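Local coordinates for protein 223aa long hypothetical arylmalonate decarboxylase (Sulfolobus tokodaii, PDB 2DGD) that is of uncertain function but may act as a lyase of the arylmalonate decarboxylase family, releasing carbon dioxide from malonate-type substrates, at residues V108-T122 / F134-R146. Numbering follows the deposited sequence.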
ATOM      1  N   VAL A 108       4.925  38.323   4.804  1.00 35.58           N
ATOM      2  CA  VAL A 108       5.879  38.461   3.720  1.00 35.44           C
ATOM      3  C   VAL A 108       6.174  39.914   3.376  1.00 36.70           C
ATOM      4  O   VAL A 108       5.261  40.688   3.090  1.00 37.32           O
ATOM      5  CB  VAL A 108       5.370  37.732   2.455  1.00 34.39           C
ATOM      6  CG1 VAL A 108       6.256  38.056   1.266  1.00 33.62           C
ATOM      7  CG2 VAL A 108       5.349  36.237   2.700  1.00 31.64           C
ATOM      8  N   ARG A 109       7.453  40.284   3.414  1.00 37.75           N
ATOM      9  CA  ARG A 109       7.862  41.638   3.070  1.00 39.15           C
ATOM     10  C   ARG A 109       8.697  41.643   1.789  1.00 37.77           C
ATOM     11  O   ARG A 109       8.513  42.499   0.925  1.00 38.34           O
ATOM     12  CB  ARG A 109       8.643  42.285   4.217  1.00 42.86           C
ATOM     13  CG  ARG A 109       7.783  42.659   5.411  1.00 50.74           C
ATOM     14  CD  ARG A 109       8.380  43.838   6.184  1.00 58.96           C
ATOM     15  NE  ARG A 109       8.647  43.522   7.590  1.00 66.00           N
ATOM     16  CZ  ARG A 109       9.475  42.565   8.004  1.00 68.92           C
ATOM     17  NH1 ARG A 109       9.649  42.357   9.306  1.00 70.00           N
ATOM     18  NH2 ARG A 109      10.130  41.815   7.123  1.00 70.44           N
ATOM     19  N   LYS A 110       9.618  40.691   1.668  1.00 35.67           N
ATOM     20  CA  LYS A 110      10.450  40.585   0.470  1.00 33.53           C
ATOM     21  C   LYS A 110       9.839  39.522  -0.444  1.00 31.35           C
ATOM     22  O   LYS A 110       9.527  38.417  -0.010  1.00 30.26           O
ATOM     23  CB  LYS A 110      11.885  40.223   0.850  1.00 34.27           C
ATOM     24  CG  LYS A 110      12.610  41.355   1.545  1.00 36.31           C
ATOM     25  CD  LYS A 110      13.937  40.911   2.111  1.00 38.69           C
ATOM     26  CE  LYS A 110      14.643  42.069   2.788  1.00 40.76           C
ATOM     27  NZ  LYS A 110      15.862  41.626   3.520  1.00 43.68           N
ATOM     28  N   LEU A 111       9.677  39.861  -1.714  1.00 29.51           N
ATOM     29  CA  LEU A 111       9.051  38.949  -2.654  1.00 29.17           C
ATOM     30  C   LEU A 111       9.791  38.781  -3.988  1.00 29.75           C
ATOM     31  O   LEU A 111      10.365  39.739  -4.521  1.00 29.81           O
ATOM     32  CB  LEU A 111       7.629  39.451  -2.924  1.00 27.98           C
ATOM     33  CG  LEU A 111       6.664  38.619  -3.763  1.00 27.85           C
ATOM     34  CD1 LEU A 111       6.266  37.376  -2.984  1.00 29.75           C
ATOM     35  CD2 LEU A 111       5.431  39.440  -4.095  1.00 26.67           C
ATOM     36  N   TRP A 112       9.787  37.555  -4.511  1.00 28.09           N
ATOM     37  CA  TRP A 112      10.392  37.271  -5.806  1.00 25.58           C
ATOM     38  C   TRP A 112       9.194  36.892  -6.675  1.00 25.88           C
ATOM     39  O   TRP A 112       8.374  36.055  -6.277  1.00 27.73           O
ATOM     40  CB  TRP A 112      11.361  36.102  -5.729  1.00 24.38           C
ATOM     41  CG  TRP A 112      12.228  36.017  -6.955  1.00 26.36           C
ATOM     42  CD1 TRP A 112      13.465  36.576  -7.125  1.00 25.24           C
ATOM     43  CD2 TRP A 112      11.898  35.389  -8.206  1.00 26.28           C
ATOM     44  NE1 TRP A 112      13.922  36.337  -8.398  1.00 24.95           N
ATOM     45  CE2 TRP A 112      12.984  35.611  -9.083  1.00 24.69           C
ATOM     46  CE3 TRP A 112      10.790  34.661  -8.668  1.00 25.57           C
ATOM     47  CZ2 TRP A 112      12.999  35.132 -10.396  1.00 25.06           C
ATOM     48  CZ3 TRP A 112      10.805  34.181  -9.980  1.00 26.98           C
ATOM     49  CH2 TRP A 112      11.905  34.420 -10.827  1.00 26.20           C
ATOM     50  N   ILE A 113       9.084  37.499  -7.853  1.00 23.34           N
ATOM     51  CA  ILE A 113       7.944  37.240  -8.727  1.00 21.57           C
ATOM     52  C   ILE A 113       8.236  36.535 -10.050  1.00 21.60           C
ATOM     53  O   ILE A 113       9.050  36.991 -10.851  1.00 21.11           O
ATOM     54  CB  ILE A 113       7.206  38.560  -9.036  1.00 19.85           C
ATOM     55  CG1 ILE A 113       6.676  39.160  -7.740  1.00 19.67           C
ATOM     56  CG2 ILE A 113       6.071  38.327 -10.018  1.00 18.11           C
ATOM     57  CD1 ILE A 113       6.160  40.567  -7.897  1.00 21.58           C
ATOM     58  N   GLY A 114       7.549  35.420 -10.277  1.00 20.82           N
ATOM     59  CA  GLY A 114       7.711  34.689 -11.517  1.00 20.72           C
ATOM     60  C   GLY A 114       6.429  34.825 -12.317  1.00 20.96           C
ATOM     61  O   GLY A 114       5.346  34.754 -11.745  1.00 21.34           O
ATOM     62  N   THR A 115       6.536  35.036 -13.626  1.00 21.53           N
ATOM     63  CA  THR A 115       5.350  35.174 -14.474  1.00 22.44           C
ATOM     64  C   THR A 115       5.542  34.455 -15.810  1.00 23.45           C
ATOM     65  O   THR A 115       6.639  34.003 -16.140  1.00 24.14           O
ATOM     66  CB  THR A 115       5.027  36.656 -14.801  1.00 21.75           C
ATOM     67  OG1 THR A 115       5.806  37.076 -15.923  1.00 22.39           O
ATOM     68  CG2 THR A 115       5.343  37.553 -13.632  1.00 20.66           C
ATOM     69  N   PRO A 116       4.463  34.316 -16.588  1.00 24.01           N
ATOM     70  CA  PRO A 116       4.605  33.641 -17.876  1.00 25.24           C
ATOM     71  C   PRO A 116       4.664  34.678 -19.003  1.00 26.47           C
ATOM     72  O   PRO A 116       4.861  34.335 -20.165  1.00 25.97           O
ATOM     73  CB  PRO A 116       3.345  32.794 -17.938  1.00 24.27           C
ATOM     74  CG  PRO A 116       2.329  33.716 -17.358  1.00 23.84           C
ATOM     75  CD  PRO A 116       3.049  34.352 -16.170  1.00 23.82           C
ATOM     76  N   TYR A 117       4.513  35.947 -18.630  1.00 28.35           N
ATOM     77  CA  TYR A 117       4.492  37.068 -19.571  1.00 30.69           C
ATOM     78  C   TYR A 117       5.831  37.515 -20.142  1.00 32.02           C
ATOM     79  O   TYR A 117       6.887  36.993 -19.797  1.00 32.60           O
ATOM     80  CB  TYR A 117       3.847  38.285 -18.911  1.00 30.84           C
ATOM     81  CG  TYR A 117       2.656  37.971 -18.048  1.00 31.51           C
ATOM     82  CD1 TYR A 117       1.551  37.306 -18.566  1.00 32.21           C
ATOM     83  CD2 TYR A 117       2.628  38.355 -16.710  1.00 32.84           C
ATOM     84  CE1 TYR A 117       0.441  37.031 -17.776  1.00 33.34           C
ATOM     85  CE2 TYR A 117       1.529  38.088 -15.908  1.00 33.76           C
ATOM     86  CZ  TYR A 117       0.437  37.428 -16.445  1.00 34.52           C
ATOM     87  OH  TYR A 117      -0.664  37.191 -15.652  1.00 34.97           O
ATOM     88  N   ILE A 118       5.755  38.526 -21.005  1.00 32.81           N
ATOM     89  CA  ILE A 118       6.928  39.105 -21.641  1.00 33.88           C
ATOM     90  C   ILE A 118       7.335  40.368 -20.889  1.00 34.52           C
ATOM     91  O   ILE A 118       6.497  41.025 -20.279  1.00 33.90           O
ATOM     92  CB  ILE A 118       6.638  39.465 -23.114  1.00 34.07           C
ATOM     93  CG1 ILE A 118       5.378  40.327 -23.196  1.00 33.94           C
ATOM     94  CG2 ILE A 118       6.483  38.202 -23.946  1.00 30.84           C
ATOM     95  CD1 ILE A 118       5.029  40.753 -24.602  1.00 33.87           C
ATOM     96  N   LYS A 119       8.622  40.698 -20.955  1.00 36.99           N
ATOM     97  CA  LYS A 119       9.210  41.855 -20.269  1.00 39.10           C
ATOM     98  C   LYS A 119       8.274  42.968 -19.815  1.00 39.47           C
ATOM     99  O   LYS A 119       8.164  43.246 -18.618  1.00 40.69           O
ATOM    100  CB  LYS A 119      10.333  42.474 -21.118  1.00 40.99           C
ATOM    101  CG  LYS A 119      11.643  41.684 -21.113  1.00 43.36           C
ATOM    102  CD  LYS A 119      12.815  42.521 -21.636  1.00 46.83           C
ATOM    103  CE  LYS A 119      14.141  41.749 -21.554  1.00 49.35           C
ATOM    104  NZ  LYS A 119      15.345  42.543 -21.979  1.00 49.97           N
ATOM    105  N   GLU A 120       7.615  43.608 -20.773  1.00 39.14           N
ATOM    106  CA  GLU A 120       6.708  44.715 -20.502  1.00 39.07           C
ATOM    107  C   GLU A 120       5.676  44.373 -19.444  1.00 37.84           C
ATOM    108  O   GLU A 120       5.624  44.997 -18.392  1.00 37.98           O
ATOM    109  CB  GLU A 120       6.002  45.133 -21.793  1.00 42.40           C
ATOM    110  CG  GLU A 120       6.953  45.446 -22.963  1.00 49.02           C
ATOM    111  CD  GLU A 120       7.953  44.315 -23.258  1.00 52.07           C
ATOM    112  OE1 GLU A 120       7.510  43.161 -23.476  1.00 52.68           O
ATOM    113  OE2 GLU A 120       9.182  44.580 -23.272  1.00 53.54           O
ATOM    114  N   ARG A 121       4.858  43.369 -19.715  1.00 37.52           N
ATOM    115  CA  ARG A 121       3.825  42.988 -18.769  1.00 36.94           C
ATOM    116  C   ARG A 121       4.380  42.514 -17.421  1.00 35.50           C
ATOM    117  O   ARG A 121       3.785  42.789 -16.380  1.00 34.47           O
ATOM    118  CB  ARG A 121       2.921  41.921 -19.382  1.00 37.54           C
ATOM    119  CG  ARG A 121       1.567  41.855 -18.717  1.00 40.21           C
ATOM    120  CD  ARG A 121       0.662  40.864 -19.404  1.00 43.73           C
ATOM    121  NE  ARG A 121      -0.581  40.693 -18.657  1.00 47.94           N
ATOM    122  CZ  ARG A 121      -1.527  39.816 -18.978  1.00 49.93           C
ATOM    123  NH1 ARG A 121      -2.631  39.726 -18.241  1.00 50.53           N
ATOM    124  NH2 ARG A 121      -1.367  39.030 -20.037  1.00 49.90           N
ATOM    125  N   THR A 122       5.506  41.807 -17.433  1.00 34.29           N
ATOM    126  CA  THR A 122       6.106  41.345 -16.181  1.00 33.30           C
ATOM    127  C   THR A 122       6.502  42.569 -15.362  1.00 33.97           C
ATOM    128  O   THR A 122       6.437  42.566 -14.131  1.00 33.99           O
ATOM    129  CB  THR A 122       7.375  40.495 -16.421  1.00 31.56           C
ATOM    130  OG1 THR A 122       7.023  39.311 -17.145  1.00 30.88           O
ATOM    131  CG2 THR A 122       8.026  40.103 -15.092  1.00 27.13           C
ATOM    132  N   PHE A 134       5.368  45.609  -1.071  1.00 34.58           N
ATOM    133  CA  PHE A 134       6.343  44.527  -1.064  1.00 33.44           C
ATOM    134  C   PHE A 134       7.659  44.969  -1.676  1.00 33.84           C
ATOM    135  O   PHE A 134       7.678  45.751  -2.634  1.00 35.03           O
ATOM    136  CB  PHE A 134       5.837  43.307  -1.848  1.00 33.01           C
ATOM    137  CG  PHE A 134       4.627  42.650  -1.254  1.00 31.41           C
ATOM    138  CD1 PHE A 134       3.352  42.977  -1.703  1.00 31.10           C
ATOM    139  CD2 PHE A 134       4.760  41.708  -0.242  1.00 29.74           C
ATOM    140  CE1 PHE A 134       2.232  42.377  -1.154  1.00 29.77           C
ATOM    141  CE2 PHE A 134       3.644  41.101   0.313  1.00 28.75           C
ATOM    142  CZ  PHE A 134       2.378  41.436  -0.143  1.00 28.62           C
ATOM    143  N   GLU A 135       8.759  44.481  -1.114  1.00 32.48           N
ATOM    144  CA  GLU A 135      10.065  44.783  -1.664  1.00 32.40           C
ATOM    145  C   GLU A 135      10.302  43.644  -2.643  1.00 31.56           C
ATOM    146  O   GLU A 135      10.313  42.477  -2.259  1.00 32.47           O
ATOM    147  CB  GLU A 135      11.148  44.774  -0.588  1.00 34.04           C
ATOM    148  CG  GLU A 135      12.528  45.047  -1.172  1.00 36.84           C
ATOM    149  CD  GLU A 135      13.649  44.842  -0.179  1.00 39.93           C
ATOM    150  OE1 GLU A 135      14.828  44.837  -0.610  1.00 40.73           O
ATOM    151  OE2 GLU A 135      13.353  44.690   1.028  1.00 41.81           O
ATOM    152  N   ILE A 136      10.480  43.978  -3.908  1.00 29.78           N
ATOM    153  CA  ILE A 136      10.669  42.959  -4.913  1.00 29.57           C
ATOM    154  C   ILE A 136      12.126  42.685  -5.223  1.00 28.87           C
ATOM    155  O   ILE A 136      12.732  43.339  -6.063  1.00 29.44           O
ATOM    156  CB  ILE A 136       9.881  43.346  -6.165  1.00 30.13           C
ATOM    157  CG1 ILE A 136       8.396  43.350  -5.794  1.00 30.09           C
ATOM    158  CG2 ILE A 136      10.167  42.383  -7.314  1.00 28.82           C
ATOM    159  CD1 ILE A 136       7.529  44.034  -6.770  1.00 34.02           C
ATOM    160  N   VAL A 137      12.666  41.688  -4.537  1.00 28.19           N
ATOM    161  CA  VAL A 137      14.057  41.292  -4.675  1.00 28.45           C
ATOM    162  C   VAL A 137      14.452  40.703  -6.029  1.00 29.22           C
ATOM    163  O   VAL A 137      15.636  40.477  -6.283  1.00 31.03           O
ATOM    164  CB  VAL A 137      14.430  40.285  -3.575  1.00 28.96           C
ATOM    165  CG1 VAL A 137      14.158  40.895  -2.214  1.00 29.11           C
ATOM    166  CG2 VAL A 137      13.631  39.005  -3.743  1.00 29.45           C
ATOM    167  N   GLY A 138      13.479  40.448  -6.899  1.00 28.81           N
ATOM    168  CA  GLY A 138      13.805  39.893  -8.203  1.00 29.02           C
ATOM    169  C   GLY A 138      12.604  39.366  -8.959  1.00 28.70           C
ATOM    170  O   GLY A 138      11.544  39.171  -8.375  1.00 29.03           O
ATOM    171  N   TYR A 139      12.767  39.128 -10.256  1.00 28.54           N
ATOM    172  CA  TYR A 139      11.670  38.626 -11.073  1.00 28.93           C
ATOM    173  C   TYR A 139      12.113  38.148 -12.450  1.00 28.43           C
ATOM    174  O   TYR A 139      13.242  38.389 -12.871  1.00 30.20           O
ATOM    175  CB  TYR A 139      10.617  39.712 -11.250  1.00 30.60           C
ATOM    176  CG  TYR A 139      11.185  40.996 -11.794  1.00 33.84           C
ATOM    177  CD1 TYR A 139      11.686  41.980 -10.940  1.00 34.68           C
ATOM    178  CD2 TYR A 139      11.252  41.219 -13.166  1.00 35.89           C
ATOM    179  CE1 TYR A 139      12.242  43.160 -11.441  1.00 34.78           C
ATOM    180  CE2 TYR A 139      11.809  42.398 -13.681  1.00 36.84           C
ATOM    181  CZ  TYR A 139      12.300  43.361 -12.813  1.00 36.48           C
ATOM    182  OH  TYR A 139      12.848  44.517 -13.327  1.00 37.45           O
ATOM    183  N   ASP A 140      11.211  37.464 -13.146  1.00 27.40           N
ATOM    184  CA  ASP A 140      11.482  36.950 -14.485  1.00 26.12           C
ATOM    185  C   ASP A 140      10.167  36.417 -15.057  1.00 25.87           C
ATOM    186  O   ASP A 140       9.215  36.177 -14.315  1.00 25.26           O
ATOM    187  CB  ASP A 140      12.536  35.834 -14.439  1.00 25.23           C
ATOM    188  CG  ASP A 140      13.172  35.567 -15.803  1.00 26.80           C
ATOM    189  OD1 ASP A 140      13.988  34.623 -15.914  1.00 28.01           O
ATOM    190  OD2 ASP A 140      12.860  36.301 -16.768  1.00 26.69           O
ATOM    191  N   GLY A 141      10.113  36.249 -16.376  1.00 25.74           N
ATOM    192  CA  GLY A 141       8.909  35.755 -17.019  1.00 24.03           C
ATOM    193  C   GLY A 141       9.238  34.765 -18.117  1.00 24.25           C
ATOM    194  O   GLY A 141      10.372  34.715 -18.583  1.00 24.41           O
ATOM    195  N   LEU A 142       8.253  33.973 -18.532  1.00 24.45           N
ATOM    196  CA  LEU A 142       8.463  32.980 -19.579  1.00 24.28           C
ATOM    197  C   LEU A 142       8.374  33.610 -20.960  1.00 24.68           C
ATOM    198  O   LEU A 142       8.681  32.971 -21.961  1.00 25.31           O
ATOM    199  CB  LEU A 142       7.432  31.855 -19.464  1.00 23.39           C
ATOM    200  CG  LEU A 142       7.454  31.030 -18.178  1.00 21.99           C
ATOM    201  CD1 LEU A 142       6.294  30.040 -18.190  1.00 20.41           C
ATOM    202  CD2 LEU A 142       8.785  30.315 -18.053  1.00 18.85           C
ATOM    203  N   GLY A 143       7.936  34.864 -21.003  1.00 26.04           N
ATOM    204  CA  GLY A 143       7.813  35.580 -22.260  1.00 25.45           C
ATOM    205  C   GLY A 143       6.822  34.982 -23.232  1.00 26.86           C
ATOM    206  O   GLY A 143       7.138  34.818 -24.409  1.00 28.27           O
ATOM    207  N   LYS A 144       5.627  34.642 -22.751  1.00 27.78           N
ATOM    208  CA  LYS A 144       4.590  34.071 -23.609  1.00 27.60           C
ATOM    209  C   LYS A 144       3.459  35.073 -23.738  1.00 28.57           C
ATOM    210  O   LYS A 144       3.359  36.012 -22.946  1.00 27.55           O
ATOM    211  CB  LYS A 144       4.058  32.755 -23.034  1.00 26.47           C
ATOM    212  CG  LYS A 144       5.052  31.614 -23.088  1.00 27.12           C
ATOM    213  CD  LYS A 144       4.430  30.301 -22.648  1.00 28.09           C
ATOM    214  CE  LYS A 144       5.433  29.158 -22.738  1.00 27.78           C
ATOM    215  NZ  LYS A 144       4.839  27.853 -22.321  1.00 26.97           N
ATOM    216  N   ILE A 145       2.606  34.872 -24.737  1.00 30.33           N
ATOM    217  CA  ILE A 145       1.496  35.783 -24.974  1.00 32.21           C
ATOM    218  C   ILE A 145       0.138  35.094 -24.982  1.00 32.16           C
ATOM    219  O   ILE A 145      -0.792  35.540 -24.315  1.00 32.85           O
ATOM    220  CB  ILE A 145       1.679  36.511 -26.312  1.00 33.41           C
ATOM    221  CG1 ILE A 145       3.006  37.265 -26.316  1.00 34.08           C
ATOM    222  CG2 ILE A 145       0.531  37.469 -26.541  1.00 34.81           C
ATOM    223  CD1 ILE A 145       3.359  37.855 -27.663  1.00 35.42           C
ATOM    224  N   ARG A 146       0.029  34.014 -25.744  1.00 32.27           N
ATOM    225  CA  ARG A 146      -1.214  33.267 -25.858  1.00 33.34           C
ATOM    226  C   ARG A 146      -1.476  32.387 -24.641  1.00 32.33           C
ATOM    227  O   ARG A 146      -0.597  31.659 -24.184  1.00 32.89           O
ATOM    228  CB  ARG A 146      -1.193  32.413 -27.135  1.00 36.59           C
ATOM    229  CG  ARG A 146      -1.257  33.229 -28.410  1.00 38.63           C
ATOM    230  CD  ARG A 146      -0.859  32.431 -29.639  1.00 44.49           C
ATOM    231  NE  ARG A 146      -1.741  31.300 -29.918  1.00 46.37           N
ATOM    232  CZ  ARG A 146      -1.465  30.038 -29.605  1.00 48.83           C
ATOM    233  NH1 ARG A 146      -2.325  29.083 -29.907  1.00 48.83           N
ATOM    234  NH2 ARG A 146      -0.333  29.729 -28.987  1.00 52.54           N
TER
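The indole of Trp-112 lies flat over the backbone of Gly-138 and Tyr-139: Gly-138 O stands 3.4 Å above the ring plane, and Tyr-139 CA makes a CH-pi contact 22° off the normal of the six-membered ring. Val-137 CG2 sits at the indole's edge, 4.2 Å from Trp-112 CD1, while Asp-140 CB runs alongside Trp-112 CH2. Round the Phe-134 ring, Arg-109 O lies at the edge and Leu-111 CD2 approaches obliquely. The Tyr-117 ring has Arg-121 CD 3.7 Å above one face, toward the rim, and Pro-116 CD 3.8 Å above the centre of the opposite face. A first torsion of -166° turns CG away from the Trp-112 backbone N and lays the ring across the neighbouring strand, where Gly-138 has no side chain to hold it off. Replacing Trp-112 by an alanine would probably uncover the Gly-138 and Tyr-139 backbone and cost Glu-168 OE1 its weak hydrogen bond from NE1. Strands 110-115 and 135-141 run parallel, their axes 40° apart, joined by helix 119-130 in a beta-alpha-beta unit; 135-141 is an outermost strand of the chain's four-stranded parallel sheet. Leu-111 N gives to Glu-135 O (2.7 Å), and Asp-140 N gives to Ile-113 O. On the opposite face of the sheet from Trp-112, Ile-113 CD1 meets Ile-136 CD1 at 3.9 Å, and Thr-122 CG2, from helix 119-130, touches Tyr-139 CD2. Thr-115 OG1 accepts from Tyr-117 N in an ST turn and shares a 2.8 Å hydrogen bond with Thr-122 OG1. Asp-140 OD2 takes the Gly-141 N-H from above the carboxylate plane, whereas Asp-140 OD1 is hydrogen-bonded to His-165 NE2.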